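Local coordinates for protein member of DUF4221 family (Bacteroides vulgatus, PDB 3S9J) that is of unknown function but folds as a six-bladed beta-propeller of the DUF4221 family, at residues Met330-Asn343 and Glu352-Asn364. Numbering follows the deposited sequence.
Sequences MSFVGREGLYISEN and ENKLVFTCFKIKN. With NA (sodium ion), chain C.
Lys-361 NZ is gripped twice by Glu-336, 2.8 Å from its carbonyl O, which it meets on a lone pair, and equally far from OE1, in a salt bridge on the anti side of the carboxylate; Lys-14 is a second cation on OE1. The bonds close one end of an antiparallel pairing in a blade of the six-bladed beta-propeller, where 354-364 lies between 337-341 and the N-terminal strand 8-19, so both chain ends share this blade. At the other end the Asn-343 side-chain amide pairs as a peptide group would: OD1 takes Val-356 N at 2.9 Å, nearly straight (177°), while ND2 gives to Lys-354 O. With an alanine in its place, both backbone groups would probably lose these mates and the end of the pairing could fray. Ser-341 OG accepts Asn-343 N in an ST turn. On the face of Phe-357, the edge of Phe-332 arrives T-shaped, planes at 81°, with CE1 over the ring centre; Leu-42 and Met-31 of the neighbouring sheet pack against both rings. Thr-358 OG1 donates to Glu-342 OE2 from above the carboxylate plane. With its SG anti to the backbone N (chi1 -177°), Cys-359 lays CB and sulfur over one face of Tyr-339, SG 4.1 Å from the ring centroid.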
# COMPACT_ATOMS: atom_id res chain seq x y z
N MSE A 330 -5.82 3.54 -5.61
CA MSE A 330 -6.94 3.47 -4.67
C MSE A 330 -7.75 2.20 -4.94
O MSE A 330 -8.73 2.21 -5.72
CB MSE A 330 -7.82 4.70 -4.75
CG MSE A 330 -7.25 5.91 -4.01
SE MSE A 330 -8.57 7.30 -3.71
CE MSE A 330 -8.86 7.84 -5.56
N SER A 331 -7.28 1.10 -4.38
CA SER A 331 -7.91 -0.21 -4.54
C SER A 331 -8.12 -0.81 -3.15
O SER A 331 -7.35 -0.52 -2.23
CB SER A 331 -7.05 -1.15 -5.40
OG SER A 331 -7.01 -0.69 -6.74
N PHE A 332 -9.16 -1.62 -3.00
CA PHE A 332 -9.40 -2.36 -1.76
C PHE A 332 -10.22 -3.60 -2.02
O PHE A 332 -10.95 -3.71 -3.01
CB PHE A 332 -10.09 -1.49 -0.71
CG PHE A 332 -11.56 -1.20 -0.99
CD1 PHE A 332 -11.92 -0.06 -1.71
CD2 PHE A 332 -12.57 -2.01 -0.48
CE1 PHE A 332 -13.25 0.25 -1.96
CE2 PHE A 332 -13.93 -1.71 -0.74
CZ PHE A 332 -14.26 -0.57 -1.47
N VAL A 333 -10.09 -4.57 -1.12
CA VAL A 333 -10.92 -5.77 -1.21
C VAL A 333 -12.09 -5.60 -0.25
O VAL A 333 -11.88 -5.33 0.94
CB VAL A 333 -10.15 -7.03 -0.83
CG1 VAL A 333 -11.10 -8.29 -0.86
CG2 VAL A 333 -8.95 -7.23 -1.77
N GLY A 334 -13.31 -5.73 -0.77
CA GLY A 334 -14.54 -5.72 0.01
C GLY A 334 -15.18 -7.09 0.02
O GLY A 334 -14.70 -8.02 -0.63
N ARG A 335 -16.30 -7.21 0.72
CA ARG A 335 -17.05 -8.48 0.73
C ARG A 335 -17.34 -9.02 -0.66
O ARG A 335 -17.23 -10.23 -0.88
CB ARG A 335 -18.36 -8.31 1.49
CG ARG A 335 -18.19 -8.09 2.98
CD ARG A 335 -19.55 -7.70 3.59
NE ARG A 335 -19.48 -7.57 5.03
CZ ARG A 335 -20.52 -7.40 5.84
NH1 ARG A 335 -21.76 -7.32 5.38
NH2 ARG A 335 -20.32 -7.31 7.14
N GLU A 336 -17.72 -8.15 -1.60
CA GLU A 336 -18.16 -8.57 -2.92
C GLU A 336 -17.05 -8.81 -3.94
O GLU A 336 -17.28 -9.45 -4.99
CB GLU A 336 -19.14 -7.55 -3.49
CG GLU A 336 -20.48 -7.47 -2.75
CD GLU A 336 -21.23 -8.79 -2.70
OE1 GLU A 336 -21.17 -9.59 -3.66
OE2 GLU A 336 -21.87 -9.05 -1.67
N GLY A 337 -15.88 -8.25 -3.67
CA GLY A 337 -14.75 -8.43 -4.58
C GLY A 337 -13.65 -7.39 -4.46
O GLY A 337 -13.52 -6.72 -3.43
N LEU A 338 -12.89 -7.26 -5.54
CA LEU A 338 -11.79 -6.30 -5.64
C LEU A 338 -12.28 -5.01 -6.23
O LEU A 338 -12.78 -4.97 -7.39
CB LEU A 338 -10.66 -6.87 -6.50
CG LEU A 338 -9.47 -5.95 -6.82
CD1 LEU A 338 -8.74 -5.53 -5.54
CD2 LEU A 338 -8.53 -6.62 -7.84
N TYR A 339 -12.17 -3.95 -5.45
CA TYR A 339 -12.62 -2.65 -5.89
C TYR A 339 -11.45 -1.81 -6.35
O TYR A 339 -10.47 -1.67 -5.63
CB TYR A 339 -13.35 -1.92 -4.78
CG TYR A 339 -14.71 -2.49 -4.42
CD1 TYR A 339 -14.81 -3.54 -3.52
CD2 TYR A 339 -15.87 -1.94 -4.91
CE1 TYR A 339 -16.06 -4.06 -3.15
CE2 TYR A 339 -17.14 -2.46 -4.53
CZ TYR A 339 -17.20 -3.52 -3.66
OH TYR A 339 -18.43 -4.05 -3.25
N ILE A 340 -11.58 -1.24 -7.55
CA ILE A 340 -10.55 -0.40 -8.14
C ILE A 340 -11.19 0.91 -8.50
O ILE A 340 -12.22 0.95 -9.21
CB ILE A 340 -9.89 -1.04 -9.38
CG1 ILE A 340 -9.42 -2.47 -9.08
CG2 ILE A 340 -8.72 -0.17 -9.95
CD1 ILE A 340 -8.77 -3.19 -10.28
N SER A 341 -10.58 2.01 -8.03
CA SER A 341 -11.15 3.33 -8.30
C SER A 341 -11.12 3.67 -9.76
O SER A 341 -10.17 3.30 -10.50
CB SER A 341 -10.40 4.41 -7.51
OG SER A 341 -10.85 5.72 -7.83
N GLU A 342 -12.13 4.44 -10.17
CA GLU A 342 -12.18 5.04 -11.53
C GLU A 342 -11.85 6.53 -11.53
O GLU A 342 -12.15 7.23 -12.49
CB GLU A 342 -13.54 4.75 -12.20
CG GLU A 342 -13.65 3.29 -12.63
CD GLU A 342 -14.61 3.01 -13.78
OE1 GLU A 342 -14.96 3.94 -14.55
OE2 GLU A 342 -15.00 1.83 -13.92
N ASN A 343 -11.25 7.04 -10.45
CA ASN A 343 -10.91 8.46 -10.35
C ASN A 343 -9.56 8.78 -11.03
O ASN A 343 -8.68 9.36 -10.43
CB ASN A 343 -10.89 8.91 -8.91
CG ASN A 343 -12.27 9.00 -8.34
OD1 ASN A 343 -12.84 7.98 -7.99
ND2 ASN A 343 -12.83 10.22 -8.27
N GLU A 352 -14.30 15.15 -9.76
CA GLU A 352 -13.52 15.29 -8.55
C GLU A 352 -14.41 15.19 -7.31
O GLU A 352 -13.91 14.96 -6.24
CB GLU A 352 -12.77 16.63 -8.54
CG GLU A 352 -13.71 17.81 -8.42
CD GLU A 352 -13.03 19.16 -8.49
OE1 GLU A 352 -11.85 19.26 -8.09
OE2 GLU A 352 -13.71 20.12 -8.94
N ASN A 353 -15.72 15.36 -7.46
CA ASN A 353 -16.63 15.25 -6.29
C ASN A 353 -17.46 13.99 -6.27
O ASN A 353 -18.55 13.96 -5.71
CB ASN A 353 -17.45 16.52 -6.14
CG ASN A 353 -16.64 17.62 -5.44
OD1 ASN A 353 -15.95 17.39 -4.43
ND2 ASN A 353 -16.67 18.79 -6.01
N LYS A 354 -16.95 12.95 -6.90
CA LYS A 354 -17.53 11.62 -6.79
C LYS A 354 -16.42 10.59 -6.71
O LYS A 354 -15.65 10.42 -7.66
CB LYS A 354 -18.43 11.34 -8.00
CG LYS A 354 -19.43 10.20 -7.81
CD LYS A 354 -20.81 10.67 -7.30
CE LYS A 354 -21.61 11.57 -8.27
NZ LYS A 354 -22.13 10.89 -9.49
N LEU A 355 -16.29 9.93 -5.57
CA LEU A 355 -15.33 8.83 -5.41
C LEU A 355 -15.97 7.54 -5.92
O LEU A 355 -16.98 7.08 -5.40
CB LEU A 355 -14.86 8.67 -3.98
CG LEU A 355 -13.94 7.51 -3.66
CD1 LEU A 355 -12.58 7.62 -4.41
CD2 LEU A 355 -13.73 7.49 -2.11
N VAL A 356 -15.41 6.99 -7.00
CA VAL A 356 -16.03 5.89 -7.74
C VAL A 356 -15.11 4.70 -7.76
O VAL A 356 -13.90 4.85 -7.99
CB VAL A 356 -16.34 6.28 -9.21
CG1 VAL A 356 -16.94 5.12 -10.00
CG2 VAL A 356 -17.29 7.49 -9.26
N PHE A 357 -15.69 3.53 -7.52
CA PHE A 357 -14.99 2.24 -7.61
C PHE A 357 -15.77 1.26 -8.44
O PHE A 357 -17.00 1.24 -8.38
CB PHE A 357 -14.80 1.60 -6.22
CG PHE A 357 -13.97 2.38 -5.28
CD1 PHE A 357 -12.59 2.20 -5.22
CD2 PHE A 357 -14.56 3.26 -4.38
CE1 PHE A 357 -11.82 2.89 -4.32
CE2 PHE A 357 -13.80 3.94 -3.46
CZ PHE A 357 -12.43 3.80 -3.44
N THR A 358 -15.07 0.42 -9.21
CA THR A 358 -15.69 -0.71 -9.85
C THR A 358 -15.30 -1.98 -9.11
O THR A 358 -14.13 -2.17 -8.77
CB THR A 358 -15.30 -0.79 -11.33
OG1 THR A 358 -15.82 0.37 -12.00
CG2 THR A 358 -15.86 -2.06 -11.96
N CYS A 359 -16.28 -2.85 -8.86
CA CYS A 359 -16.06 -4.13 -8.22
C CYS A 359 -15.78 -5.18 -9.27
O CYS A 359 -16.57 -5.34 -10.21
CB CYS A 359 -17.31 -4.54 -7.44
SG CYS A 359 -17.12 -6.08 -6.53
N PHE A 360 -14.67 -5.88 -9.12
CA PHE A 360 -14.28 -6.98 -10.00
C PHE A 360 -14.42 -8.30 -9.30
O PHE A 360 -13.85 -8.50 -8.23
CB PHE A 360 -12.85 -6.79 -10.49
CG PHE A 360 -12.72 -5.64 -11.42
CD1 PHE A 360 -12.92 -5.81 -12.78
CD2 PHE A 360 -12.49 -4.37 -10.92
CE1 PHE A 360 -12.85 -4.73 -13.65
CE2 PHE A 360 -12.43 -3.29 -11.76
CZ PHE A 360 -12.62 -3.46 -13.15
N LYS A 361 -15.18 -9.20 -9.93
CA LYS A 361 -15.38 -10.57 -9.44
C LYS A 361 -14.55 -11.55 -10.23
O LYS A 361 -14.21 -11.31 -11.38
CB LYS A 361 -16.86 -10.94 -9.51
CG LYS A 361 -17.70 -10.01 -8.60
CD LYS A 361 -19.08 -10.53 -8.29
CE LYS A 361 -19.71 -9.76 -7.11
NZ LYS A 361 -19.67 -10.55 -5.82
N ILE A 362 -14.23 -12.68 -9.60
CA ILE A 362 -13.45 -13.74 -10.21
C ILE A 362 -14.42 -14.65 -10.94
O ILE A 362 -15.34 -15.16 -10.33
CB ILE A 362 -12.72 -14.56 -9.13
CG1 ILE A 362 -11.76 -13.67 -8.34
CG2 ILE A 362 -11.99 -15.75 -9.75
CD1 ILE A 362 -11.19 -14.33 -7.13
N LYS A 363 -14.23 -14.81 -12.24
CA LYS A 363 -15.07 -15.73 -13.05
C LYS A 363 -14.20 -16.75 -13.78
O LYS A 363 -13.08 -16.45 -14.17
CB LYS A 363 -15.87 -14.93 -14.08
CG LYS A 363 -16.80 -13.84 -13.52
CD LYS A 363 -17.92 -14.38 -12.62
CE LYS A 363 -18.94 -13.29 -12.26
NZ LYS A 363 -19.72 -13.60 -11.01
N ASN A 364 -14.72 -17.97 -13.99
CA ASN A 364 -14.00 -18.96 -14.80
C ASN A 364 -13.80 -18.40 -16.21
O ASN A 364 -14.73 -17.84 -16.78
CB ASN A 364 -14.76 -20.29 -14.86
CG ASN A 364 -14.71 -21.07 -13.54
OD1 ASN A 364 -14.23 -20.58 -12.51
ND2 ASN A 364 -15.22 -22.29 -13.58
NA NA C . -14.08 17.16 -2.64
O HOH W 1 -12.56 16.36 -4.32
O HOH W 2 -12.21 18.70 -1.51